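Local structure of tryparedoxin (Leishmania major, 3S9F) at residues Phe53-Ser58 with Thr131-Asn136; Lys49-Tyr54 with Glu84-Ser89. The protein probably acts as a thioredoxin-fold disulfide reductase that passes reducing equivalents to tryparedoxin peroxidase in the parasite's detoxification pathway. All blocks are in the same frame, centred on the assembly; numbering follows the deposited sequence.

Overall arrangement
Both interactions are built on strand 50-56, a central strand of the mixed sheet of the thioredoxin fold. Interaction 2 pairs its first part with the parallel strand 83-89, reached along the chain through helix 61-77; interaction 1 pairs its later part with the antiparallel strand 131-136, which follows helix 114-123. Their centres lie about 6 Å apart, and they share Phe53, whose backbone bonds to strand 131-136, and Tyr54, whose backbone bonds to strand 83-89 on the other flank. Phe52 also packs on Gly134. Strand 50-56 is thus held between two partners in the core, just ahead of Cys60 and Cys63, the pair able to form a disulfide, at the start of helix 61-77. Both contacts also touch the second subunit.

Interaction 1. Residues Phe53-Ser58 with Thr131-Asn136; sequences FYFSAS and TLIGLN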
loop_
_atom_site.group_PDB
_atom_site.type_symbol
_atom_site.label_atom_id
_atom_site.label_comp_id
_atom_site.label_asym_id
_atom_site.label_seq_id
_atom_site.Cartn_x
_atom_site.Cartn_y
_atom_site.Cartn_z
ATOM N N PHE A 53 5.734 11.820 -7.203
ATOM C CA PHE A 53 5.857 10.558 -7.948
ATOM C C PHE A 53 6.425 10.892 -9.321
ATOM O O PHE A 53 5.915 11.778 -10.010
ATOM C CB PHE A 53 4.503 9.876 -8.109
ATOM C CG PHE A 53 3.962 9.306 -6.838
ATOM C CD1 PHE A 53 4.629 8.268 -6.191
ATOM C CD2 PHE A 53 2.785 9.809 -6.288
ATOM C CE1 PHE A 53 4.126 7.728 -5.024
ATOM C CE2 PHE A 53 2.275 9.274 -5.108
ATOM C CZ PHE A 53 2.951 8.246 -4.473
ATOM N N TYR A 54 7.493 10.199 -9.727
ATOM C CA TYR A 54 8.102 10.465 -11.023
ATOM C C TYR A 54 7.827 9.251 -11.895
ATOM O O TYR A 54 8.302 8.149 -11.597
ATOM C CB TYR A 54 9.624 10.635 -10.862
ATOM C CG TYR A 54 10.374 10.898 -12.145
ATOM C CD1 TYR A 54 11.591 10.261 -12.397
ATOM C CD2 TYR A 54 9.879 11.805 -13.097
ATOM C CE1 TYR A 54 12.304 10.508 -13.617
ATOM C CE2 TYR A 54 10.564 12.050 -14.292
ATOM C CZ TYR A 54 11.779 11.412 -14.524
ATOM O OH TYR A 54 12.440 11.672 -15.700
ATOM N N PHE A 55 7.027 9.453 -12.938
ATOM C CA PHE A 55 6.655 8.377 -13.876
ATOM C C PHE A 55 7.606 8.450 -15.042
ATOM O O PHE A 55 7.661 9.462 -15.738
ATOM C CB PHE A 55 5.197 8.578 -14.338
ATOM C CG PHE A 55 4.185 8.531 -13.193
ATOM C CD1 PHE A 55 3.927 9.677 -12.406
ATOM C CD2 PHE A 55 3.540 7.352 -12.884
ATOM C CE1 PHE A 55 3.025 9.629 -11.337
ATOM C CE2 PHE A 55 2.621 7.274 -11.834
ATOM C CZ PHE A 55 2.353 8.437 -11.042
ATOM N N SER A 56 8.399 7.393 -15.253
ATOM C CA SER A 56 9.417 7.435 -16.276
ATOM C C SER A 56 9.795 5.994 -16.609
ATOM O O SER A 56 9.353 5.066 -15.939
ATOM C CB SER A 56 10.644 8.188 -15.755
ATOM O OG SER A 56 11.547 8.418 -16.806
ATOM N N ALA A 57 10.613 5.814 -17.638
ATOM C CA ALA A 57 11.078 4.472 -18.022
ATOM C C ALA A 57 12.405 4.588 -18.737
ATOM O O ALA A 57 12.675 5.591 -19.438
ATOM C CB ALA A 57 10.063 3.782 -18.928
ATOM N N SER A 58 13.221 3.546 -18.584
ATOM C CA SER A 58 14.551 3.493 -19.189
ATOM C C SER A 58 14.490 3.583 -20.721
ATOM O O SER A 58 15.447 4.011 -21.345
ATOM C CB SER A 58 15.239 2.185 -18.786
ATOM O OG SER A 58 14.603 1.097 -19.451
ATOM N N THR A 131 6.538 12.242 -16.444
ATOM C CA THR A 131 5.536 13.059 -15.745
ATOM C C THR A 131 5.923 13.118 -14.278
ATOM O O THR A 131 6.339 12.108 -13.693
ATOM C CB THR A 131 4.096 12.495 -15.911
ATOM O OG1 THR A 131 3.673 12.661 -17.279
ATOM C CG2 THR A 131 3.099 13.252 -15.017
ATOM N N LEU A 132 5.792 14.305 -13.694
ATOM C CA LEU A 132 6.095 14.497 -12.288
ATOM C C LEU A 132 4.854 15.089 -11.589
ATOM O O LEU A 132 4.347 16.140 -11.993
ATOM C CB LEU A 132 7.338 15.407 -12.199
ATOM C CG LEU A 132 8.289 15.552 -11.030
ATOM C CD1 LEU A 132 8.888 14.218 -10.573
ATOM C CD2 LEU A 132 9.405 16.539 -11.467
ATOM N N ILE A 133 4.370 14.373 -10.572
ATOM C CA ILE A 133 3.161 14.721 -9.833
ATOM C C ILE A 133 3.620 15.002 -8.414
ATOM O O ILE A 133 4.174 14.125 -7.748
ATOM C CB ILE A 133 2.130 13.556 -9.804
ATOM C CG1 ILE A 133 1.719 13.069 -11.211
ATOM C CG2 ILE A 133 0.850 13.985 -8.998
ATOM C CD1 ILE A 133 0.945 14.067 -12.023
ATOM N N GLY A 134 3.374 16.224 -7.953
ATOM C CA GLY A 134 3.753 16.658 -6.603
ATOM C C GLY A 134 2.552 16.717 -5.674
ATOM O O GLY A 134 1.452 17.153 -6.063
ATOM N N LEU A 135 2.763 16.260 -4.448
ATOM C CA LEU A 135 1.721 16.266 -3.456
ATOM C C LEU A 135 2.232 16.566 -2.055
ATOM O O LEU A 135 3.387 16.363 -1.757
ATOM C CB LEU A 135 0.965 14.948 -3.461
ATOM C CG LEU A 135 1.770 13.678 -3.299
ATOM C CD1 LEU A 135 1.034 12.634 -2.545
ATOM C CD2 LEU A 135 2.181 13.165 -4.646
ATOM N N ASN A 136 1.330 17.047 -1.210
ATOM C CA ASN A 136 1.636 17.261 0.195
ATOM C C ASN A 136 1.676 15.890 0.880
ATOM O O ASN A 136 0.699 15.143 0.813
ATOM C CB ASN A 136 0.551 18.167 0.816
ATOM C CG ASN A 136 0.793 18.456 2.285
ATOM O OD1 ASN A 136 0.763 17.563 3.123
ATOM N ND2 ASN A 136 1.031 19.726 2.601
#
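Phe53 and Phe55 pair with Ile133 and Thr131 as antiparallel hydrogen-bonded pairs, the strand axes running at 167°, and Tyr54 faces Leu132 between them as the non-hydrogen-bonded pair. Four backbone hydrogen bonds fix the register; the shorter two run from Phe53 N to Ile133 O and from Phe55 N to Thr131 O, each 2.8 Å. Thr131 O has further neighbours: it takes a CA-H contact from Tyr54 CA at 3.6 Å and lies in the plane of the Phe55 ring, at its edge, 3.7 Å from CD1.

The side chains divide between the two faces of the sheet. On one, Phe55 turns its ring across Ile133, with CE1 3.7 Å from CG1. Farther along the same face the CD2 methyl of Leu135 reaches the ring of Phe53, 3.8 Å from its CD2; CG of this leucine lies between its own N and carbonyl carbon, chi1 55°, the rotamer in which CD2 meets the ring.

This is the central sheet of a thioredoxin fold, layered by helices: helix 114-123 puts Leu120 against Phe53 and Phe55, and Leu28 and His27 of the second subunit pack on Phe53 and Leu135.

On the other face stand Tyr54 and Leu132. The Leu132 CD1 methyl sits in the angle between CB and the ring of Tyr54, 3.6 Å from CD2. With CG opposite the backbone N (chi1 179°), the ring passes beside its own carbonyl and comes under Ser56 CB, which lies 3.5 Å above the ring plane toward the rim. Tyr54 OH is hydrogen-bonded to Thr67 OG1 of helix 61-77, whose Leu70 touches both Tyr54 and Leu132.

Interaction 2. Residues Lys49-Tyr54 with Glu84-Ser89; sequences KTVFFY and EIILAS
Val51 and Phe53 leave a hollow between them on one face of the sheet, and Ile86 from the parallel neighbour strand fills it. Its CG1 branch lies beside its own N (chi1 -59°) and continues nearly straight, which carries CD1 back toward Val51, 3.6 Å from CG1 of that residue. The same methyl is 4.0 Å from CE1 of Phe53. The two side chains Phe53 and Ile86 run alongside each other and point the same way, the ring's CD1 packing on Ile86 CB.

On the reverse face the bump belongs to Ile85. Its CG2 methyl settles in the dip between Phe52 and Tyr54, 3.8 Å from Tyr54 CB, while CG1 meets CB of Phe52. Leu87 fills the next place along: its CD1 rests 3.5 Å from Tyr54 O and only loosely against the tyrosine ring. The Phe52 ring turns an edge toward Glu84 O, which lies in the ring plane.

Five backbone bonds zip the strands together, from Glu84 N to Thr50 O at one end to Ala88 N to Tyr54 O, 2.8 Å, at the other. At the Lys49 end, Lys49 NZ and Glu84 OE1 do not meet directly; a water accepts from Lys49 NZ and donates to Glu84 OE1, 2.9 Å from that oxygen. Glu84 OE2 accepts Ile85 N at 2.8 Å on its anti side and is also bonded to Tyr74 OH, so the carboxylate has three hydrogen-bond partners, the water on OE1 and Ile85 N and Tyr74 OH on OE2.

The pair forms a beta-alpha-beta crossover through helix 61-77, whose Leu70 and Tyr74 touch Ile85. Helix 94-101 meets Leu87 through Phe97 and Tyr101, strand 131-136 brings Leu132 onto Phe52, and Val24 of the second subunit packs on Val51.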
loop_
_atom_site.group_PDB
_atom_site.type_symbol
_atom_site.label_atom_id
_atom_site.label_comp_id
_atom_site.label_asym_id
_atom_site.label_seq_id
_atom_site.Cartn_x
_atom_site.Cartn_y
_atom_site.Cartn_z
ATOM N N LYS A 49 6.949 16.809 4.109
ATOM C CA LYS A 49 7.616 17.183 2.861
ATOM C C LYS A 49 6.617 17.337 1.693
ATOM O O LYS A 49 5.454 16.926 1.786
ATOM C CB LYS A 49 8.673 16.124 2.496
ATOM C CG LYS A 49 9.784 15.937 3.530
ATOM C CD LYS A 49 10.748 14.815 3.153
ATOM C CE LYS A 49 12.025 14.896 3.979
ATOM N NZ LYS A 49 12.987 13.812 3.638
ATOM N N THR A 50 7.064 17.923 0.584
ATOM C CA THR A 50 6.343 17.747 -0.669
ATOM C C THR A 50 6.927 16.458 -1.222
ATOM O O THR A 50 8.139 16.265 -1.148
ATOM C CB THR A 50 6.633 18.897 -1.667
ATOM O OG1 THR A 50 6.177 20.128 -1.093
ATOM C CG2 THR A 50 5.894 18.683 -2.967
ATOM N N VAL A 51 6.075 15.557 -1.720
ATOM C CA VAL A 51 6.567 14.295 -2.272
ATOM C C VAL A 51 6.142 14.250 -3.733
ATOM O O VAL A 51 5.017 14.600 -4.052
ATOM C CB VAL A 51 6.023 13.041 -1.478
ATOM C CG1 VAL A 51 6.314 11.740 -2.252
ATOM C CG2 VAL A 51 6.645 12.934 -0.078
ATOM N N PHE A 52 7.036 13.807 -4.616
ATOM C CA PHE A 52 6.716 13.689 -6.027
ATOM C C PHE A 52 6.723 12.231 -6.420
ATOM O O PHE A 52 7.607 11.491 -6.009
ATOM C CB PHE A 52 7.779 14.396 -6.877
ATOM C CG PHE A 52 7.760 15.871 -6.736
ATOM C CD1 PHE A 52 8.537 16.508 -5.762
ATOM C CD2 PHE A 52 6.985 16.639 -7.589
ATOM C CE1 PHE A 52 8.520 17.904 -5.636
ATOM C CE2 PHE A 52 6.967 18.032 -7.472
ATOM C CZ PHE A 52 7.733 18.656 -6.488
ATOM N N PHE A 53 5.734 11.820 -7.203
ATOM C CA PHE A 53 5.857 10.558 -7.948
ATOM C C PHE A 53 6.425 10.892 -9.321
ATOM O O PHE A 53 5.915 11.778 -10.010
ATOM C CB PHE A 53 4.503 9.876 -8.109
ATOM C CG PHE A 53 3.962 9.306 -6.838
ATOM C CD1 PHE A 53 4.629 8.268 -6.191
ATOM C CD2 PHE A 53 2.785 9.809 -6.288
ATOM C CE1 PHE A 53 4.126 7.728 -5.024
ATOM C CE2 PHE A 53 2.275 9.274 -5.108
ATOM C CZ PHE A 53 2.951 8.246 -4.473
ATOM N N TYR A 54 7.493 10.199 -9.727
ATOM C CA TYR A 54 8.102 10.465 -11.023
ATOM C C TYR A 54 7.827 9.251 -11.895
ATOM O O TYR A 54 8.302 8.149 -11.597
ATOM C CB TYR A 54 9.624 10.635 -10.862
ATOM C CG TYR A 54 10.374 10.898 -12.145
ATOM C CD1 TYR A 54 11.591 10.261 -12.397
ATOM C CD2 TYR A 54 9.879 11.805 -13.097
ATOM C CE1 TYR A 54 12.304 10.508 -13.617
ATOM C CE2 TYR A 54 10.564 12.050 -14.292
ATOM C CZ TYR A 54 11.779 11.412 -14.524
ATOM O OH TYR A 54 12.440 11.672 -15.700
ATOM N N GLU A 84 10.836 15.031 -1.437
ATOM C CA GLU A 84 11.345 13.708 -1.780
ATOM C C GLU A 84 10.791 13.295 -3.129
ATOM O O GLU A 84 9.754 13.807 -3.567
ATOM C CB GLU A 84 10.981 12.684 -0.672
ATOM C CG GLU A 84 11.597 11.290 -0.853
ATOM C CD GLU A 84 13.106 11.334 -1.012
ATOM O OE1 GLU A 84 13.812 11.234 0.020
ATOM O OE2 GLU A 84 13.589 11.487 -2.158
ATOM N N ILE A 85 11.485 12.386 -3.812
ATOM C CA ILE A 85 10.961 11.876 -5.075
ATOM C C ILE A 85 10.863 10.371 -4.986
ATOM O O ILE A 85 11.765 9.702 -4.436
ATOM C CB ILE A 85 11.792 12.310 -6.303
ATOM C CG1 ILE A 85 11.755 13.851 -6.438
ATOM C CG2 ILE A 85 11.212 11.692 -7.602
ATOM C CD1 ILE A 85 12.609 14.385 -7.585
ATOM N N ILE A 86 9.759 9.841 -5.511
ATOM C CA ILE A 86 9.571 8.395 -5.566
ATOM C C ILE A 86 9.375 7.971 -7.009
ATOM O O ILE A 86 8.404 8.385 -7.650
ATOM C CB ILE A 86 8.317 7.945 -4.750
ATOM C CG1 ILE A 86 8.452 8.363 -3.282
ATOM C CG2 ILE A 86 8.127 6.403 -4.901
ATOM C CD1 ILE A 86 7.157 8.217 -2.444
ATOM N N LEU A 87 10.281 7.152 -7.526
ATOM C CA LEU A 87 10.117 6.579 -8.875
ATOM C C LEU A 87 8.896 5.662 -8.961
ATOM O O LEU A 87 8.713 4.796 -8.105
ATOM C CB LEU A 87 11.386 5.816 -9.288
ATOM C CG LEU A 87 11.296 5.108 -10.650
ATOM C CD1 LEU A 87 11.197 6.140 -11.814
ATOM C CD2 LEU A 87 12.524 4.210 -10.822
ATOM N N ALA A 88 8.050 5.905 -9.979
ATOM C CA ALA A 88 6.920 5.032 -10.296
ATOM C C ALA A 88 7.183 4.581 -11.727
ATOM O O ALA A 88 6.754 5.219 -12.711
ATOM C CB ALA A 88 5.607 5.795 -10.166
ATOM N N SER A 89 7.914 3.481 -11.825
ATOM C CA SER A 89 8.545 3.079 -13.078
ATOM C C SER A 89 7.620 2.400 -14.063
ATOM O O SER A 89 6.865 1.502 -13.695
ATOM C CB SER A 89 9.713 2.135 -12.798
ATOM O OG SER A 89 10.252 1.716 -14.042
HETATM O O HOH W 1 12.407 11.143 2.523
#